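Local coordinates for glycoside hydrolase family protein (Novosphingobium sp. PP1Y, PDB 6Q2F), which probably hydrolyses terminal alpha-L-rhamnosyl groups of rhamnosylated compounds, as an alpha-L-rhamnosidase of the glycoside hydrolases, at residues L212-D218 with G435-L441; K145-K151 with L462-K466. All blocks are in the same frame, centred on the assembly; numbering follows the deposited sequence.

Both contacts belong to one excursion of the chain: after strand 127-131 of the eight-stranded parallel barrel it leaves to build several antiparallel sheets, and it rejoins the barrel through helix 469-487 and strand 497-502. Contact 2 pairs the outgoing K145-K151 with the returning L462-K466, closing the neck of this excursion; contact 1 lies within the loop so closed and joins the two middle strands of one of them, a four-stranded sheet. Their centres are about 33 Å apart and their nearest atoms about 16 Å. The bound sodium ion, held by D503, S504, E583, E586 and E644, is about 13 Å from the side chain of E463, so contact 2 lies toward the metal site without touching it.

Contact 1 (L212-D218 with G435-L441); sequences LAFPVPD and GQHWRVL
L212 to P217 runs antiparallel to Q436 to L441, the short axes 4.5 Å apart at closest and their directions 138° apart, with paired N-H...O bonds at L212-L441, F214-R439 and V216-H437. P215 and P217 occupy non-hydrogen-bonded positions opposite W438 and Q436, where the missing N-H costs this pairing nothing. On the face carrying F214, V216, H437 and R439, the methyl CG2 of V216 sits over the imidazole of H437, 3.5 Å from the ring centroid. With chi1 at 67°, the H437 ring lies between its backbone N and carbonyl carbon, which brings ND1 to D218 OD1 at 2.8 Å; the two planes are nearly parallel but stepped, so the bond reaches the anti side of OD1 from out of both planes and is bent. CB of R439 lies over the F214 ring, 4.2 Å from its centroid, and the R439 guanidinium continues to E157 in strand 151-160. On the other face, P215 CG rests on the six-membered ring of W438 while A213 CB meets W438 CE3 at 3.9 Å; the indole N-H goes to P430 O. This is classic antiparallel sheet pairing, here between the two central strands of a four-stranded sheet.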
loop_
_atom_site.group_PDB
_atom_site.type_symbol
_atom_site.label_atom_id
_atom_site.label_comp_id
_atom_site.label_asym_id
_atom_site.label_seq_id
_atom_site.Cartn_x
_atom_site.Cartn_y
_atom_site.Cartn_z
ATOM N N LEU A 212 -15.439 -29.769 21.340
ATOM C CA LEU A 212 -15.001 -29.411 22.674
ATOM C C LEU A 212 -16.209 -29.397 23.591
ATOM O O LEU A 212 -17.315 -29.035 23.184
ATOM C CB LEU A 212 -14.314 -28.046 22.702
ATOM C CG LEU A 212 -13.130 -27.883 21.758
ATOM C CD1 LEU A 212 -12.717 -26.428 21.733
ATOM C CD2 LEU A 212 -11.964 -28.803 22.176
ATOM N N ALA A 213 -15.991 -29.822 24.825
ATOM C CA ALA A 213 -17.005 -29.735 25.858
ATOM C C ALA A 213 -16.383 -29.074 27.073
ATOM O O ALA A 213 -15.192 -29.239 27.351
ATOM C CB ALA A 213 -17.573 -31.106 26.230
ATOM N N PHE A 214 -17.200 -28.318 27.796
ATOM C CA PHE A 214 -16.721 -27.615 28.971
ATOM C C PHE A 214 -17.911 -27.298 29.854
ATOM O O PHE A 214 -19.018 -27.084 29.344
ATOM C CB PHE A 214 -15.964 -26.339 28.589
ATOM C CG PHE A 214 -16.689 -25.469 27.595
ATOM C CD1 PHE A 214 -17.563 -24.488 28.029
ATOM C CD2 PHE A 214 -16.495 -25.632 26.234
ATOM C CE1 PHE A 214 -18.235 -23.673 27.123
ATOM C CE2 PHE A 214 -17.163 -24.822 25.321
ATOM C CZ PHE A 214 -18.036 -23.840 25.773
ATOM N N PRO A 215 -17.728 -27.291 31.169
ATOM C CA PRO A 215 -18.834 -26.965 32.069
ATOM C C PRO A 215 -19.173 -25.489 31.991
ATOM O O PRO A 215 -18.326 -24.641 31.700
ATOM C CB PRO A 215 -18.296 -27.336 33.456
ATOM C CG PRO A 215 -17.073 -28.187 33.193
ATOM C CD PRO A 215 -16.519 -27.693 31.899
ATOM N N VAL A 216 -20.434 -25.190 32.265
ATOM C CA VAL A 216 -20.943 -23.833 32.125
ATOM C C VAL A 216 -22.044 -23.698 33.172
ATOM O O VAL A 216 -22.693 -24.700 33.512
ATOM C CB VAL A 216 -21.425 -23.579 30.684
ATOM C CG1 VAL A 216 -20.283 -23.660 29.689
ATOM C CG2 VAL A 216 -22.573 -24.500 30.300
ATOM N N PRO A 217 -22.255 -22.520 33.752
ATOM C CA PRO A 217 -23.273 -22.394 34.800
ATOM C C PRO A 217 -24.674 -22.301 34.215
ATOM O O PRO A 217 -24.899 -21.663 33.181
ATOM C CB PRO A 217 -22.881 -21.093 35.508
ATOM C CG PRO A 217 -22.252 -20.283 34.426
ATOM C CD PRO A 217 -21.511 -21.264 33.555
ATOM N N ASP A 218 -25.618 -22.968 34.879
ATOM C CA ASP A 218 -27.027 -22.773 34.569
ATOM C C ASP A 218 -27.350 -21.291 34.648
ATOM O O ASP A 218 -27.035 -20.627 35.637
ATOM C CB ASP A 218 -27.908 -23.564 35.542
ATOM C CG ASP A 218 -27.819 -25.061 35.327
ATOM O OD1 ASP A 218 -27.765 -25.492 34.159
ATOM O OD2 ASP A 218 -27.808 -25.810 36.328
ATOM N N GLY A 435 -26.343 -26.618 39.501
ATOM C CA GLY A 435 -26.329 -25.327 38.841
ATOM C C GLY A 435 -25.302 -25.205 37.737
ATOM O O GLY A 435 -24.889 -24.090 37.407
ATOM N N GLN A 436 -24.888 -26.326 37.148
ATOM C CA GLN A 436 -23.775 -26.345 36.201
ATOM C C GLN A 436 -24.060 -27.432 35.174
ATOM O O GLN A 436 -24.151 -28.611 35.536
ATOM C CB GLN A 436 -22.461 -26.620 36.930
ATOM C CG GLN A 436 -21.306 -25.713 36.568
ATOM C CD GLN A 436 -20.129 -25.879 37.518
ATOM O OE1 GLN A 436 -20.278 -25.742 38.732
ATOM N NE2 GLN A 436 -18.955 -26.182 36.966
ATOM N N HIS A 437 -24.205 -27.056 33.906
ATOM C CA HIS A 437 -24.419 -28.036 32.848
ATOM C C HIS A 437 -23.264 -28.022 31.854
ATOM O O HIS A 437 -22.339 -27.205 31.940
ATOM C CB HIS A 437 -25.759 -27.803 32.136
ATOM C CG HIS A 437 -25.827 -26.538 31.338
ATOM N ND1 HIS A 437 -26.162 -25.323 31.897
ATOM C CD2 HIS A 437 -25.648 -26.307 30.014
ATOM C CE1 HIS A 437 -26.166 -24.394 30.956
ATOM N NE2 HIS A 437 -25.860 -24.966 29.804
ATOM N N TRP A 438 -23.316 -28.964 30.914
ATOM C CA TRP A 438 -22.290 -29.104 29.892
ATOM C C TRP A 438 -22.650 -28.309 28.645
ATOM O O TRP A 438 -23.817 -28.231 28.249
ATOM C CB TRP A 438 -22.085 -30.573 29.516
ATOM C CG TRP A 438 -21.237 -31.336 30.483
ATOM C CD1 TRP A 438 -21.663 -32.230 31.430
ATOM C CD2 TRP A 438 -19.811 -31.272 30.603
ATOM N NE1 TRP A 438 -20.585 -32.724 32.130
ATOM C CE2 TRP A 438 -19.439 -32.149 31.644
ATOM C CE3 TRP A 438 -18.814 -30.560 29.934
ATOM C CZ2 TRP A 438 -18.112 -32.330 32.024
ATOM C CZ3 TRP A 438 -17.495 -30.740 30.317
ATOM C CH2 TRP A 438 -17.157 -31.619 31.349
ATOM N N ARG A 439 -21.628 -27.819 27.986
ATOM C CA ARG A 439 -21.789 -27.158 26.734
ATOM C C ARG A 439 -20.877 -27.877 25.788
ATOM O O ARG A 439 -19.736 -28.054 26.059
ATOM C CB ARG A 439 -21.386 -25.728 26.847
ATOM C CG ARG A 439 -21.903 -24.859 25.750
ATOM C CD ARG A 439 -22.113 -23.520 26.360
ATOM N NE ARG A 439 -22.035 -22.466 25.401
ATOM C CZ ARG A 439 -21.870 -21.198 25.732
ATOM N NH1 ARG A 439 -21.766 -20.841 27.000
ATOM N NH2 ARG A 439 -21.826 -20.281 24.783
ATOM N N VAL A 440 -21.424 -28.283 24.666
ATOM C CA VAL A 440 -20.665 -28.980 23.678
ATOM C C VAL A 440 -20.601 -28.122 22.439
ATOM O O VAL A 440 -21.592 -27.739 21.888
ATOM C CB VAL A 440 -21.281 -30.323 23.349
ATOM C CG1 VAL A 440 -20.404 -31.094 22.402
ATOM C CG2 VAL A 440 -21.506 -31.096 24.616
ATOM N N LEU A 441 -19.384 -27.859 22.026
ATOM C CA LEU A 441 -19.110 -27.036 20.894
ATOM C C LEU A 441 -18.569 -27.845 19.751
ATOM O O LEU A 441 -17.571 -28.500 19.877
ATOM C CB LEU A 441 -18.085 -26.017 21.334
ATOM C CG LEU A 441 -17.763 -24.809 20.516
ATOM C CD1 LEU A 441 -19.013 -24.289 19.890
ATOM C CD2 LEU A 441 -17.193 -23.763 21.421
#

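Contact 2 (K145-K151 with L462-K466); sequences KPQDGLK and LEVDK
The carboxylate of D465 is met by K151 from the anti side of OD2, with NZ 26° out of the carboxylate plane and 2.8 Å from OD2 in a salt bridge. The other oxygen, OD1, takes a weak bond from a water that also accepts the K151 backbone N-H. T513 is a further partner of OD2, and F467 N one of OD1, so both oxygens are engaged. The K151 chain is extended until chi4, 74°, where K151 NZ turns back to G149 O at 3.1 Å and, weakly, to Q147 O. Backbone bonds stitch the loops together beside it: D465 N gives a bond of 2.8 Å to D148 O, and L150 N a weak one to E463 O that a second water, bonded to both atoms, supplements. L150 spreads its methyls over the returning loop, CD1 against E463 CB and CD2 against K466 CG, 3.7 Å in each case. At the other end, L462 CD1 packs on P146 CA at 3.6 Å. K466 NZ ties L462-K466 to itself, bridging E463 OE1 at 2.7 Å and V464 O, with T139 as an added partner. E463 also takes main-chain N-H groups, T139 N at OE1 and E138 N at OE2. Two buried lysines thus each hold a carboxylate and backbone carbonyl oxygen, which would be expected to favour the charged forms.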
loop_
_atom_site.group_PDB
_atom_site.type_symbol
_atom_site.label_atom_id
_atom_site.label_comp_id
_atom_site.label_asym_id
_atom_site.label_seq_id
_atom_site.Cartn_x
_atom_site.Cartn_y
_atom_site.Cartn_z
ATOM N N LYS A 145 -9.193 -26.268 -5.646
ATOM C CA LYS A 145 -10.276 -27.138 -5.225
ATOM C C LYS A 145 -11.040 -26.476 -4.077
ATOM O O LYS A 145 -10.458 -25.706 -3.309
ATOM C CB LYS A 145 -9.733 -28.494 -4.773
ATOM C CG LYS A 145 -8.935 -29.270 -5.818
ATOM C CD LYS A 145 -8.471 -30.608 -5.206
ATOM C CE LYS A 145 -7.674 -31.463 -6.189
ATOM N NZ LYS A 145 -6.481 -30.736 -6.714
ATOM N N PRO A 146 -12.345 -26.747 -3.949
ATOM C CA PRO A 146 -13.121 -26.150 -2.841
ATOM C C PRO A 146 -12.452 -26.295 -1.477
ATOM O O PRO A 146 -12.387 -25.324 -0.708
ATOM C CB PRO A 146 -14.450 -26.922 -2.895
ATOM C CG PRO A 146 -14.553 -27.400 -4.320
ATOM C CD PRO A 146 -13.140 -27.718 -4.724
ATOM N N GLN A 147 -11.939 -27.490 -1.161
ATOM C CA GLN A 147 -11.245 -27.719 0.103
ATOM C C GLN A 147 -10.071 -26.764 0.324
ATOM O O GLN A 147 -9.712 -26.503 1.476
ATOM C CB GLN A 147 -10.751 -29.174 0.169
ATOM C CG GLN A 147 -10.198 -29.711 -1.158
ATOM C CD GLN A 147 -9.639 -31.124 -1.061
ATOM O OE1 GLN A 147 -9.037 -31.495 -0.054
ATOM N NE2 GLN A 147 -9.843 -31.923 -2.108
ATOM N N ASP A 148 -9.481 -26.225 -0.741
ATOM C CA ASP A 148 -8.295 -25.385 -0.630
ATOM C C ASP A 148 -8.597 -23.890 -0.687
ATOM O O ASP A 148 -7.663 -23.083 -0.766
ATOM C CB ASP A 148 -7.300 -25.766 -1.722
ATOM C CG ASP A 148 -6.676 -27.117 -1.475
ATOM O OD1 ASP A 148 -6.507 -27.457 -0.292
ATOM O OD2 ASP A 148 -6.349 -27.822 -2.440
ATOM N N GLY A 149 -9.863 -23.494 -0.634
ATOM C CA GLY A 149 -10.164 -22.080 -0.604
ATOM C C GLY A 149 -10.013 -21.483 0.787
ATOM O O GLY A 149 -9.786 -22.181 1.784
ATOM N N LEU A 150 -10.144 -20.161 0.849
ATOM C CA LEU A 150 -10.083 -19.473 2.131
ATOM C C LEU A 150 -11.198 -19.974 3.040
ATOM O O LEU A 150 -12.317 -20.216 2.591
ATOM C CB LEU A 150 -10.196 -17.964 1.926
ATOM C CG LEU A 150 -8.955 -17.263 1.356
ATOM C CD1 LEU A 150 -9.366 -15.938 0.742
ATOM C CD2 LEU A 150 -7.934 -17.051 2.472
ATOM N N LYS A 151 -10.885 -20.131 4.327
ATOM C CA LYS A 151 -11.770 -20.781 5.286
ATOM C C LYS A 151 -12.026 -19.884 6.491
ATOM O O LYS A 151 -11.124 -19.186 6.968
ATOM C CB LYS A 151 -11.183 -22.090 5.793
ATOM C CG LYS A 151 -10.943 -23.128 4.729
ATOM C CD LYS A 151 -10.038 -24.214 5.293
ATOM C CE LYS A 151 -9.551 -25.144 4.218
ATOM N NZ LYS A 151 -8.510 -24.473 3.389
ATOM N N LEU A 462 -11.744 -19.807 -6.649
ATOM C CA LEU A 462 -11.426 -19.498 -5.261
ATOM C C LEU A 462 -10.006 -18.968 -5.094
ATOM O O LEU A 462 -9.052 -19.505 -5.662
ATOM C CB LEU A 462 -11.612 -20.748 -4.407
ATOM C CG LEU A 462 -13.047 -21.263 -4.391
ATOM C CD1 LEU A 462 -13.102 -22.613 -3.665
ATOM C CD2 LEU A 462 -13.949 -20.238 -3.695
ATOM N N GLU A 463 -9.878 -17.903 -4.307
ATOM C CA GLU A 463 -8.595 -17.560 -3.725
ATOM C C GLU A 463 -8.088 -18.733 -2.891
ATOM O O GLU A 463 -8.813 -19.273 -2.056
ATOM C CB GLU A 463 -8.748 -16.292 -2.872
ATOM C CG GLU A 463 -8.988 -15.010 -3.703
ATOM C CD GLU A 463 -7.707 -14.503 -4.361
ATOM O OE1 GLU A 463 -6.613 -14.954 -3.950
ATOM O OE2 GLU A 463 -7.789 -13.656 -5.279
ATOM N N VAL A 464 -6.844 -19.143 -3.131
ATOM C CA VAL A 464 -6.276 -20.257 -2.381
ATOM C C VAL A 464 -6.102 -19.858 -0.913
ATOM O O VAL A 464 -5.868 -18.688 -0.582
ATOM C CB VAL A 464 -4.931 -20.711 -2.985
ATOM C CG1 VAL A 464 -3.824 -19.662 -2.735
ATOM C CG2 VAL A 464 -4.495 -22.057 -2.375
ATOM N N ASP A 465 -6.247 -20.833 -0.025
ATOM C CA ASP A 465 -6.072 -20.645 1.411
ATOM C C ASP A 465 -4.684 -20.074 1.698
ATOM O O ASP A 465 -3.676 -20.764 1.544
ATOM C CB ASP A 465 -6.298 -21.992 2.125
ATOM C CG ASP A 465 -6.055 -21.916 3.635
ATOM O OD1 ASP A 465 -5.549 -20.874 4.114
ATOM O OD2 ASP A 465 -6.373 -22.902 4.335
ATOM N N LYS A 466 -4.626 -18.800 2.094
ATOM C CA LYS A 466 -3.360 -18.090 2.206
ATOM C C LYS A 466 -2.517 -18.562 3.389
ATOM O O LYS A 466 -1.337 -18.199 3.470
ATOM C CB LYS A 466 -3.628 -16.584 2.321
ATOM C CG LYS A 466 -4.578 -16.022 1.243
ATOM C CD LYS A 466 -3.842 -15.782 -0.073
ATOM C CE LYS A 466 -4.816 -15.290 -1.170
ATOM N NZ LYS A 466 -5.176 -16.360 -2.164
HETATM O O HOH W 1 -11.374 -18.350 -1.495
HETATM O O HOH W 2 -8.183 -19.892 5.165
#